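PDB 6E57: surface glycan binding protein B from Bacteroides ovatus, which binds mixed-linkage beta-glucan, here a heptasaccharide, and probably captures this cereal polysaccharide at the cell surface of the gut bacterium. Local coordinates for residues A[320-325]-A[360-365]; A[331-336]-A[412-417]; A[370-375]-A[406-411]. All coordinates share one frame; numbering follows the deposited sequence.

Overall arrangement
The three contacts cluster at one end of the chain, in its C-terminal part, with centres about 10 to 12 Å apart and 34 to 37 Å from the centre of the chain. Both segments of contact 1 come before those of contact 3. The segments of contacts 1 and 2 alternate along the chain, and both segments of contact 3 lie between those of contact 2. Neighbouring strands 317-321 and 412-419 link contacts 1 and 2. Strands 364-369 and 405-409 pair in a small antiparallel sheet that joins contacts 1 and 3. Contacts 1 and 3 supply aromatic rings to the glycan site. Contact 2 lies in the apolar interior, and its first segment brings Lys-331 to the sugar.

Contact 1 of 3, residues A[320-325]-A[360-365]; sequences VSWDKP and AEYHKM. With BGC (beta-D-glucopyranose), chain E; PO4 (phosphate ion), chain K.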
loop_
_atom_site.group_PDB
_atom_site.type_symbol
_atom_site.label_atom_id
_atom_site.label_comp_id
_atom_site.label_asym_id
_atom_site.label_seq_id
_atom_site.Cartn_x
_atom_site.Cartn_y
_atom_site.Cartn_z
ATOM N N VAL A 320 -14.453 -2.522 34.272
ATOM C CA VAL A 320 -14.456 -1.061 34.305
ATOM C C VAL A 320 -15.881 -0.562 34.041
ATOM O O VAL A 320 -16.478 -0.907 33.026
ATOM C CB VAL A 320 -13.478 -0.479 33.267
ATOM C CG1 VAL A 320 -13.506 1.042 33.259
ATOM C CG2 VAL A 320 -12.061 -0.990 33.474
ATOM N N SER A 321 -16.407 0.261 34.955
ATOM C CA SER A 321 -17.697 0.915 34.763
ATOM C C SER A 321 -17.772 2.204 35.583
ATOM O O SER A 321 -17.695 2.182 36.800
ATOM C CB SER A 321 -18.838 0.009 35.105
ATOM O OG SER A 321 -20.059 0.734 35.114
ATOM N N TRP A 322 -17.975 3.318 34.880
ATOM C CA TRP A 322 -18.092 4.629 35.493
ATOM C C TRP A 322 -19.483 4.827 36.121
ATOM O O TRP A 322 -19.773 5.898 36.641
ATOM C CB TRP A 322 -17.753 5.729 34.477
ATOM C CG TRP A 322 -18.393 5.588 33.129
ATOM C CD1 TRP A 322 -19.588 4.998 32.835
ATOM C CD2 TRP A 322 -17.886 6.100 31.885
ATOM N NE1 TRP A 322 -19.844 5.084 31.494
ATOM C CE2 TRP A 322 -18.818 5.756 30.884
ATOM C CE3 TRP A 322 -16.734 6.803 31.515
ATOM C CZ2 TRP A 322 -18.631 6.093 29.545
ATOM C CZ3 TRP A 322 -16.550 7.134 30.191
ATOM C CH2 TRP A 322 -17.487 6.784 29.221
ATOM N N ASP A 323 -20.337 3.798 36.064
ATOM C CA ASP A 323 -21.612 3.760 36.794
ATOM C C ASP A 323 -21.361 3.501 38.283
ATOM O O ASP A 323 -22.044 4.068 39.136
ATOM C CB ASP A 323 -22.550 2.678 36.248
ATOM C CG ASP A 323 -23.082 2.960 34.855
ATOM O OD1 ASP A 323 -23.121 4.149 34.468
ATOM O OD2 ASP A 323 -23.464 1.988 34.169
ATOM N N LYS A 324 -20.390 2.629 38.579
ATOM C CA LYS A 324 -20.078 2.204 39.946
ATOM C C LYS A 324 -19.660 3.417 40.775
ATOM O O LYS A 324 -19.098 4.373 40.243
ATOM C CB LYS A 324 -19.003 1.112 39.925
ATOM C CG LYS A 324 -19.467 -0.216 39.340
ATOM C CD LYS A 324 -18.492 -1.358 39.542
ATOM C CE LYS A 324 -19.100 -2.721 39.279
ATOM N NZ LYS A 324 -20.156 -3.055 40.263
ATOM N N PRO A 325 -19.936 3.423 42.099
ATOM C CA PRO A 325 -19.675 4.596 42.936
ATOM C C PRO A 325 -18.178 4.871 43.160
ATOM O O PRO A 325 -17.356 3.960 43.051
ATOM C CB PRO A 325 -20.362 4.238 44.262
ATOM C CG PRO A 325 -20.328 2.725 44.307
ATOM C CD PRO A 325 -20.500 2.298 42.865
ATOM N N ALA A 360 -23.357 -6.440 29.168
ATOM C CA ALA A 360 -23.325 -4.980 29.212
ATOM C C ALA A 360 -24.050 -4.389 27.996
ATOM O O ALA A 360 -23.930 -4.874 26.875
ATOM C CB ALA A 360 -21.902 -4.488 29.291
ATOM N N GLU A 361 -24.771 -3.298 28.261
ATOM C CA GLU A 361 -25.662 -2.620 27.322
ATOM C C GLU A 361 -24.855 -1.982 26.170
ATOM O O GLU A 361 -25.315 -1.971 25.034
ATOM C CB GLU A 361 -26.541 -1.634 28.109
ATOM C CG GLU A 361 -25.786 -0.731 29.099
ATOM C CD GLU A 361 -25.675 -1.162 30.562
ATOM O OE1 GLU A 361 -25.008 -2.179 30.848
ATOM O OE2 GLU A 361 -26.221 -0.453 31.426
ATOM N N TYR A 362 -23.648 -1.472 26.461
ATOM C CA TYR A 362 -22.721 -0.886 25.459
ATOM C C TYR A 362 -21.271 -0.988 25.964
ATOM O O TYR A 362 -21.037 -1.325 27.122
ATOM C CB TYR A 362 -23.073 0.579 25.177
ATOM C CG TYR A 362 -22.838 1.499 26.348
ATOM C CD1 TYR A 362 -23.814 1.674 27.316
ATOM C CD2 TYR A 362 -21.635 2.171 26.509
ATOM C CE1 TYR A 362 -23.611 2.502 28.408
ATOM C CE2 TYR A 362 -21.414 3.002 27.597
ATOM C CZ TYR A 362 -22.407 3.168 28.549
ATOM O OH TYR A 362 -22.215 3.975 29.630
ATOM N N HIS A 363 -20.303 -0.670 25.093
ATOM C CA HIS A 363 -18.881 -0.781 25.435
ATOM C C HIS A 363 -18.114 0.459 24.950
ATOM O O HIS A 363 -17.962 0.667 23.739
ATOM C CB HIS A 363 -18.287 -2.073 24.858
ATOM C CG HIS A 363 -19.249 -3.211 24.824
ATOM N ND1 HIS A 363 -19.478 -4.014 25.917
ATOM C CD2 HIS A 363 -20.048 -3.673 23.839
ATOM C CE1 HIS A 363 -20.376 -4.925 25.608
ATOM N NE2 HIS A 363 -20.740 -4.740 24.341
ATOM N N LYS A 364 -17.628 1.258 25.911
ATOM C CA LYS A 364 -16.795 2.429 25.654
ATOM C C LYS A 364 -15.588 2.417 26.601
ATOM O O LYS A 364 -15.740 2.126 27.786
ATOM C CB LYS A 364 -17.598 3.716 25.858
ATOM C CG LYS A 364 -18.567 4.065 24.740
ATOM C CD LYS A 364 -18.947 5.531 24.715
ATOM C CE LYS A 364 -19.857 5.898 23.560
ATOM N NZ LYS A 364 -21.206 5.295 23.698
ATOM N N MET A 365 -14.404 2.751 26.065
ATOM C CA MET A 365 -13.178 2.897 26.857
ATOM C C MET A 365 -12.429 4.167 26.435
ATOM O O MET A 365 -12.613 4.674 25.328
ATOM C CB MET A 365 -12.250 1.688 26.690
ATOM C CG MET A 365 -11.520 1.648 25.357
ATOM S SD MET A 365 -10.394 0.234 25.205
ATOM C CE MET A 365 -9.181 0.628 26.464
HETATM C C2 BGC E . -19.385 9.679 31.685
HETATM C C3 BGC E . -20.827 9.487 31.242
HETATM C C4 BGC E . -21.520 8.451 32.112
HETATM C C5 BGC E . -21.384 8.866 33.575
HETATM C C6 BGC E . -22.093 7.901 34.514
HETATM C C1 BGC E . -19.304 9.950 33.187
HETATM O O2 BGC E . -18.814 10.773 30.956
HETATM O O3 BGC E . -20.851 9.052 29.888
HETATM O O4 BGC E . -22.892 8.336 31.710
HETATM O O5 BGC E . -19.994 8.939 33.923
HETATM O O6 BGC E . -21.791 8.264 35.867
HETATM P P PO4 K . -22.571 -1.773 36.013
HETATM O O1 PO4 K . -23.757 -1.009 35.470
HETATM O O2 PO4 K . -21.848 -0.923 37.030
HETATM O O3 PO4 K . -21.622 -2.117 34.889
HETATM O O4 PO4 K . -23.065 -3.045 36.666
#
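Trp-322 and Tyr-362 meet through one hydrogen bond beside the bound glycan. Ser-321 comes just before the tryptophan. Its OG accepts from the backbone N of Asp-323 at 3.2 Å, which makes an ST turn. A phosphate ion, probably from the crystallisation liquor, lies close to this hydroxyl. At Trp-322, NE1 donates to Tyr-362 OH at 3.2 Å with an N-H...O angle of 168°. The oxygen lies in the indole plane, and the two side chains cross at about a right angle. With CG between backbone N and carbonyl carbon (chi1 47°), this edge faces Tyr-362. The bond at the ring edge leaves a face for glucose of chain E, whose C2 is 3.8 Å above the indole plane. The O6 of this sugar donates to Trp-322 O, at 3.2 Å. At Asp-323, OD2 stands 4.6 Å from Glu-361 OE2; these like charges probably disfavour each other. His-410, near both and weakly hydrogen-bonded to Glu-361, may offset this, and its ring meets that of Tyr-362. The contact lies between the loop after strand 317-321 and the chain leading into strand 364-369. Gly-409 of strand 405-409 bonds the backbone of Trp-322, and His-410 beyond it bonds Lys-364.

Contact 2 of 3, residues A[331-336]-A[412-417]; sequences KTFGLI and YYVDLV
Phe-333 lays one face of its ring over Val-414. The methyl CG1 of Val-414 is 3.9 Å from the ring centroid and 15° off the ring normal, a CH-pi contact. It is displaced toward the rim, on the side of CE1 and CD1. Phe-333 CG is anti to the backbone N (chi1 170°), which carries the ring inward from the loop. At the far end of the ring, CZ touches Val-417 CG2 at 4.0 Å, from an oblique direction. Val-417 is shared. Its CG1 meets Ile-336 CD1 tip to tip at 3.6 Å, the isoleucine chain being extended at chi2. So two loop side chains and two strand valines form one apolar cluster, all four buried.

A classic beta bulge explains the spacing of the valines. Asp-415 and Leu-416 both face Val-353 on strand 349-356, so Val-414 and Val-417, three positions apart, can both point at the loop. Trp-314 packs edge-to-face with Phe-333 and also touches Ile-336 and Val-414. Backbone bonding of Phe-333 to Cys-407 holds the loop to strand 405-409.

Two residues before Phe-333, Lys-331 reaches out fully extended, and its NZ bonds both Asp-326 and a glucose O2. The contact itself is wholly apolar. Its hold depends on shape and burial. It joins loop 331-336 to strand 412-419, and the same loop carries Lys-331, which bonds the glycan.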
loop_
_atom_site.group_PDB
_atom_site.type_symbol
_atom_site.label_atom_id
_atom_site.label_comp_id
_atom_site.label_asym_id
_atom_site.label_seq_id
_atom_site.Cartn_x
_atom_site.Cartn_y
_atom_site.Cartn_z
ATOM N N LYS A 331 -14.582 0.967 39.254
ATOM C CA LYS A 331 -15.087 2.159 38.584
ATOM C C LYS A 331 -14.120 2.540 37.460
ATOM O O LYS A 331 -14.541 3.014 36.399
ATOM C CB LYS A 331 -15.270 3.349 39.528
ATOM C CG LYS A 331 -15.928 4.549 38.858
ATOM C CD LYS A 331 -16.160 5.737 39.751
ATOM C CE LYS A 331 -16.844 6.873 39.022
ATOM N NZ LYS A 331 -17.220 7.969 39.945
ATOM N N THR A 332 -12.824 2.345 37.731
ATOM C CA THR A 332 -11.749 2.562 36.779
ATOM C C THR A 332 -10.755 1.402 36.869
ATOM O O THR A 332 -10.881 0.529 37.727
ATOM C CB THR A 332 -11.018 3.878 37.068
ATOM O OG1 THR A 332 -10.326 3.726 38.310
ATOM C CG2 THR A 332 -11.946 5.071 37.134
ATOM N N PHE A 333 -9.765 1.419 35.974
ATOM C CA PHE A 333 -8.577 0.597 36.101
ATOM C C PHE A 333 -7.416 1.491 36.549
ATOM O O PHE A 333 -6.879 2.243 35.745
ATOM C CB PHE A 333 -8.267 -0.115 34.781
ATOM C CG PHE A 333 -6.926 -0.805 34.743
ATOM C CD1 PHE A 333 -6.779 -2.093 35.229
ATOM C CD2 PHE A 333 -5.807 -0.161 34.240
ATOM C CE1 PHE A 333 -5.547 -2.727 35.206
ATOM C CE2 PHE A 333 -4.575 -0.794 34.218
ATOM C CZ PHE A 333 -4.448 -2.077 34.699
ATOM N N GLY A 334 -7.083 1.434 37.846
ATOM C CA GLY A 334 -5.816 1.948 38.383
ATOM C C GLY A 334 -4.728 0.905 38.213
ATOM O O GLY A 334 -4.416 0.513 37.095
ATOM N N LEU A 335 -4.141 0.466 39.323
ATOM C CA LEU A 335 -3.441 -0.834 39.429
ATOM C C LEU A 335 -2.066 -0.842 38.740
ATOM O O LEU A 335 -1.293 -1.765 38.972
ATOM C CB LEU A 335 -4.339 -1.959 38.896
ATOM C CG LEU A 335 -5.633 -2.195 39.680
ATOM C CD1 LEU A 335 -6.334 -3.461 39.211
ATOM C CD2 LEU A 335 -5.373 -2.271 41.176
ATOM N N ILE A 336 -1.746 0.162 37.917
ATOM C CA ILE A 336 -0.355 0.400 37.538
ATOM C C ILE A 336 0.084 1.704 38.194
ATOM O O ILE A 336 -0.408 2.772 37.841
ATOM C CB ILE A 336 -0.151 0.418 36.012
ATOM C CG1 ILE A 336 -0.621 -0.884 35.359
ATOM C CG2 ILE A 336 1.306 0.712 35.678
ATOM C CD1 ILE A 336 -0.534 -0.875 33.853
ATOM N N TYR A 412 -16.469 -3.259 29.843
ATOM C CA TYR A 412 -15.310 -3.999 29.353
ATOM C C TYR A 412 -14.384 -4.357 30.518
ATOM O O TYR A 412 -14.538 -3.852 31.631
ATOM C CB TYR A 412 -14.560 -3.200 28.286
ATOM C CG TYR A 412 -13.727 -2.057 28.810
ATOM C CD1 TYR A 412 -14.286 -0.807 29.020
ATOM C CD2 TYR A 412 -12.378 -2.218 29.088
ATOM C CE1 TYR A 412 -13.531 0.251 29.498
ATOM C CE2 TYR A 412 -11.607 -1.169 29.565
ATOM C CZ TYR A 412 -12.186 0.072 29.768
ATOM O OH TYR A 412 -11.445 1.119 30.233
ATOM N N TYR A 413 -13.430 -5.245 30.228
ATOM C CA TYR A 413 -12.418 -5.678 31.166
ATOM C C TYR A 413 -11.043 -5.339 30.595
ATOM O O TYR A 413 -10.852 -5.437 29.390
ATOM C CB TYR A 413 -12.481 -7.190 31.390
ATOM C CG TYR A 413 -13.750 -7.711 32.011
ATOM C CD1 TYR A 413 -14.834 -8.072 31.224
ATOM C CD2 TYR A 413 -13.854 -7.890 33.381
ATOM C CE1 TYR A 413 -16.000 -8.572 31.784
ATOM C CE2 TYR A 413 -15.011 -8.394 33.955
ATOM C CZ TYR A 413 -16.087 -8.735 33.156
ATOM O OH TYR A 413 -17.228 -9.226 33.721
ATOM N N VAL A 414 -10.108 -4.960 31.471
ATOM C CA VAL A 414 -8.697 -4.854 31.122
ATOM C C VAL A 414 -8.032 -6.188 31.484
ATOM O O VAL A 414 -8.096 -6.613 32.638
ATOM C CB VAL A 414 -8.028 -3.670 31.842
ATOM C CG1 VAL A 414 -6.517 -3.696 31.689
ATOM C CG2 VAL A 414 -8.599 -2.339 31.378
ATOM N N ASP A 415 -7.414 -6.834 30.489
ATOM C CA ASP A 415 -6.860 -8.188 30.630
ATOM C C ASP A 415 -5.323 -8.166 30.622
ATOM O O ASP A 415 -4.699 -9.037 31.231
ATOM C CB ASP A 415 -7.382 -9.114 29.528
ATOM C CG ASP A 415 -8.884 -9.348 29.564
ATOM O OD1 ASP A 415 -9.428 -9.493 30.681
ATOM O OD2 ASP A 415 -9.500 -9.392 28.469
ATOM N N LEU A 416 -4.720 -7.206 29.911
ATOM C CA LEU A 416 -3.259 -7.080 29.829
ATOM C C LEU A 416 -2.873 -5.625 29.524
ATOM O O LEU A 416 -3.583 -4.916 28.815
ATOM C CB LEU A 416 -2.744 -8.025 28.738
ATOM C CG LEU A 416 -1.250 -8.348 28.784
ATOM C CD1 LEU A 416 -0.935 -9.292 29.935
ATOM C CD2 LEU A 416 -0.783 -8.947 27.467
ATOM N N VAL A 417 -1.742 -5.190 30.087
ATOM C CA VAL A 417 -1.107 -3.930 29.717
ATOM C C VAL A 417 0.386 -4.201 29.514
ATOM O O VAL A 417 1.048 -4.721 30.417
ATOM C CB VAL A 417 -1.332 -2.826 30.767
ATOM C CG1 VAL A 417 -0.697 -1.513 30.337
ATOM C CG2 VAL A 417 -2.806 -2.630 31.080
#

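Contact 3 of 3, residues A[370-375]-A[406-411]; sequences GYWTGL and LCVGHG. With BGC (beta-D-glucopyranose), chain B; BGC (beta-D-glucopyranose), chain C; BGC (beta-D-glucopyranose), chain D; BGC (beta-D-glucopyranose), chain F.
The indole of Trp-372 is covered on both faces: Val-408 lies over one and two glucose units over the opposite one. Val-408 CG2 stands 3.4 Å from the centroid of the six-membered ring and 8° off its normal, a CH-pi contact. The two side chains cross at about a right angle, and CG1 of the same valine lies by CZ3 and CE3. On the sugar side, C4 of the chain B glucose is 3.8 Å above the indole plane and C1 of the chain F glucose is 3.9 Å above it. These carbons belong to consecutive units, so the ring spans the linkage between them.

Leu-406 supports the five-membered end of the indole. Its CD1 approaches NE1 obliquely at 3.6 Å and also touches Gly-370 CA, at 3.9 Å. With CG anti to the carbonyl carbon (chi1 -70°) and an extended chi2, CD1 reaches Gly-370 CA and the indole.

Tyr-371 is a second platform. C5 of the chain D glucose lies 3.9 Å above its ring, and the chain C glucose is near its hydroxyl end. The backbone O of Tyr-371 accepts from O2 of the chain B glucose at 3.1 Å. Thr-332 also packs on Trp-372.

The protein side of the tryptophan is thus apolar, backed by strand 405-409. Its other face meets sugar carbons, as in many carbohydrate-binding sites, and the loop backbone adds a polar bond.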
loop_
_atom_site.group_PDB
_atom_site.type_symbol
_atom_site.label_atom_id
_atom_site.label_comp_id
_atom_site.label_asym_id
_atom_site.label_seq_id
_atom_site.Cartn_x
_atom_site.Cartn_y
_atom_site.Cartn_z
ATOM N N GLY A 370 -5.010 10.396 35.914
ATOM C CA GLY A 370 -5.714 10.304 37.192
ATOM C C GLY A 370 -6.768 11.387 37.358
ATOM O O GLY A 370 -7.678 11.228 38.162
ATOM N N TYR A 371 -6.631 12.488 36.602
ATOM C CA TYR A 371 -7.583 13.618 36.587
ATOM C C TYR A 371 -8.652 13.414 35.499
ATOM O O TYR A 371 -9.479 14.300 35.271
ATOM C CB TYR A 371 -6.854 14.945 36.340
ATOM C CG TYR A 371 -5.928 15.430 37.433
ATOM C CD1 TYR A 371 -5.517 14.610 38.476
ATOM C CD2 TYR A 371 -5.417 16.720 37.395
ATOM C CE1 TYR A 371 -4.656 15.063 39.462
ATOM C CE2 TYR A 371 -4.549 17.185 38.370
ATOM C CZ TYR A 371 -4.169 16.355 39.409
ATOM O OH TYR A 371 -3.315 16.801 40.378
ATOM N N TRP A 372 -8.610 12.257 34.822
ATOM C CA TRP A 372 -9.552 11.849 33.765
ATOM C C TRP A 372 -9.351 12.676 32.489
ATOM O O TRP A 372 -10.251 12.758 31.659
ATOM C CB TRP A 372 -11.008 11.907 34.251
ATOM C CG TRP A 372 -11.355 10.851 35.253
ATOM C CD1 TRP A 372 -10.768 10.641 36.467
ATOM C CD2 TRP A 372 -12.389 9.861 35.135
ATOM N NE1 TRP A 372 -11.363 9.590 37.109
ATOM C CE2 TRP A 372 -12.362 9.092 36.318
ATOM C CE3 TRP A 372 -13.333 9.550 34.153
ATOM C CZ2 TRP A 372 -13.240 8.034 36.539
ATOM C CZ3 TRP A 372 -14.204 8.505 34.374
ATOM C CH2 TRP A 372 -14.150 7.752 35.549
ATOM N N THR A 373 -8.157 13.253 32.322
ATOM C CA THR A 373 -7.775 13.905 31.080
ATOM C C THR A 373 -7.422 12.823 30.055
ATOM O O THR A 373 -6.535 12.014 30.297
ATOM C CB THR A 373 -6.596 14.862 31.288
ATOM O OG1 THR A 373 -6.905 15.702 32.399
ATOM C CG2 THR A 373 -6.300 15.707 30.067
ATOM N N GLY A 374 -8.128 12.825 28.922
ATOM C CA GLY A 374 -7.930 11.844 27.863
ATOM C C GLY A 374 -6.562 11.971 27.213
ATOM O O GLY A 374 -6.144 13.068 26.833
ATOM N N LEU A 375 -5.866 10.834 27.108
ATOM C CA LEU A 375 -4.599 10.719 26.400
ATOM C C LEU A 375 -4.866 10.452 24.916
ATOM O O LEU A 375 -3.984 10.636 24.077
ATOM C CB LEU A 375 -3.787 9.584 27.026
ATOM C CG LEU A 375 -3.422 9.787 28.493
ATOM C CD1 LEU A 375 -2.713 8.564 29.049
ATOM C CD2 LEU A 375 -2.564 11.028 28.666
ATOM N N LEU A 406 -5.114 5.963 34.080
ATOM C CA LEU A 406 -6.393 5.273 34.245
ATOM C C LEU A 406 -6.863 4.732 32.889
ATOM O O LEU A 406 -6.642 5.352 31.854
ATOM C CB LEU A 406 -7.442 6.241 34.805
ATOM C CG LEU A 406 -7.271 6.696 36.253
ATOM C CD1 LEU A 406 -8.415 7.610 36.647
ATOM C CD2 LEU A 406 -7.200 5.523 37.209
ATOM N N CYS A 407 -7.514 3.565 32.923
ATOM C CA CYS A 407 -8.449 3.157 31.885
ATOM C C CYS A 407 -9.872 3.350 32.423
ATOM O O CYS A 407 -10.232 2.839 33.485
ATOM C CB CYS A 407 -8.221 1.719 31.442
ATOM S SG CYS A 407 -6.725 1.512 30.442
ATOM N N VAL A 408 -10.660 4.109 31.663
ATOM C CA VAL A 408 -11.952 4.611 32.061
ATOM C C VAL A 408 -12.974 4.123 31.026
ATOM O O VAL A 408 -12.591 3.753 29.918
ATOM C CB VAL A 408 -11.862 6.145 32.168
ATOM C CG1 VAL A 408 -13.146 6.857 31.782
ATOM C CG2 VAL A 408 -11.395 6.575 33.549
ATOM N N GLY A 409 -14.258 4.094 31.399
ATOM C CA GLY A 409 -15.334 3.715 30.478
ATOM C C GLY A 409 -16.362 2.803 31.126
ATOM O O GLY A 409 -16.586 2.871 32.341
ATOM N N HIS A 410 -16.987 1.948 30.302
ATOM C CA HIS A 410 -18.063 1.055 30.736
ATOM C C HIS A 410 -18.098 -0.219 29.886
ATOM O O HIS A 410 -17.873 -0.179 28.688
ATOM C CB HIS A 410 -19.412 1.783 30.674
ATOM C CG HIS A 410 -20.576 0.917 31.014
ATOM N ND1 HIS A 410 -20.935 0.641 32.319
ATOM C CD2 HIS A 410 -21.458 0.261 30.231
ATOM C CE1 HIS A 410 -21.990 -0.148 32.326
ATOM N NE2 HIS A 410 -22.331 -0.396 31.056
ATOM N N GLY A 411 -18.393 -1.344 30.542
ATOM C CA GLY A 411 -18.809 -2.582 29.888
ATOM C C GLY A 411 -17.661 -3.339 29.241
ATOM O O GLY A 411 -17.858 -4.004 28.214
HETATM C C2 BGC B . -12.046 14.361 37.351
HETATM C C3 BGC B . -13.525 14.062 37.188
HETATM C C4 BGC B . -13.821 12.683 37.755
HETATM C C5 BGC B . -13.367 12.629 39.209
HETATM C C6 BGC B . -13.644 11.271 39.834
HETATM C C1 BGC B . -11.641 14.210 38.820
HETATM O O2 BGC B . -11.779 15.680 36.856
HETATM O O3 BGC B . -13.870 14.136 35.805
HETATM O O4 BGC B . -15.227 12.438 37.733
HETATM O O5 BGC B . -11.973 12.910 39.302
HETATM O O6 BGC B . -13.119 11.245 41.164
HETATM C C2 BGC C . -4.561 19.520 42.633
HETATM C C3 BGC C . -5.942 18.897 42.569
HETATM C C4 BGC C . -5.863 17.382 42.654
HETATM C C5 BGC C . -4.954 16.895 43.785
HETATM C C6 BGC C . -4.642 15.411 43.613
HETATM C C1 BGC C . -3.773 19.001 43.829
HETATM O O1 BGC C . -2.429 19.491 43.756
HETATM O O2 BGC C . -4.713 20.935 42.731
HETATM O O3 BGC C . -6.581 19.251 41.341
HETATM O O4 BGC C . -7.184 16.872 42.864
HETATM O O5 BGC C . -3.704 17.581 43.804
HETATM O O6 BGC C . -4.898 14.703 44.829
HETATM C C2 BGC D . -8.571 15.018 42.255
HETATM C C3 BGC D . -9.190 14.233 41.113
HETATM C C4 BGC D . -9.866 15.161 40.119
HETATM C C5 BGC D . -8.946 16.303 39.708
HETATM C C6 BGC D . -9.670 17.227 38.738
HETATM C C1 BGC D . -7.715 16.166 41.731
HETATM O O2 BGC D . -7.786 14.127 43.054
HETATM O O3 BGC D . -10.165 13.333 41.637
HETATM O O4 BGC D . -10.225 14.429 38.939
HETATM O O5 BGC D . -8.506 17.002 40.877
HETATM O O6 BGC D . -8.963 18.455 38.594
HETATM C C2 BGC F . -16.914 10.910 37.044
HETATM C C3 BGC F . -17.475 10.083 35.899
HETATM C C4 BGC F . -17.667 10.936 34.655
HETATM C C5 BGC F . -16.417 11.777 34.370
HETATM C C6 BGC F . -16.611 12.782 33.248
HETATM C C1 BGC F . -15.676 11.677 36.609
HETATM O O2 BGC F . -16.586 10.060 38.146
HETATM O O3 BGC F . -18.734 9.530 36.284
HETATM O O4 BGC F . -17.920 10.049 33.555
HETATM O O5 BGC F . -16.009 12.521 35.515
HETATM O O6 BGC F . -15.316 13.151 32.773
#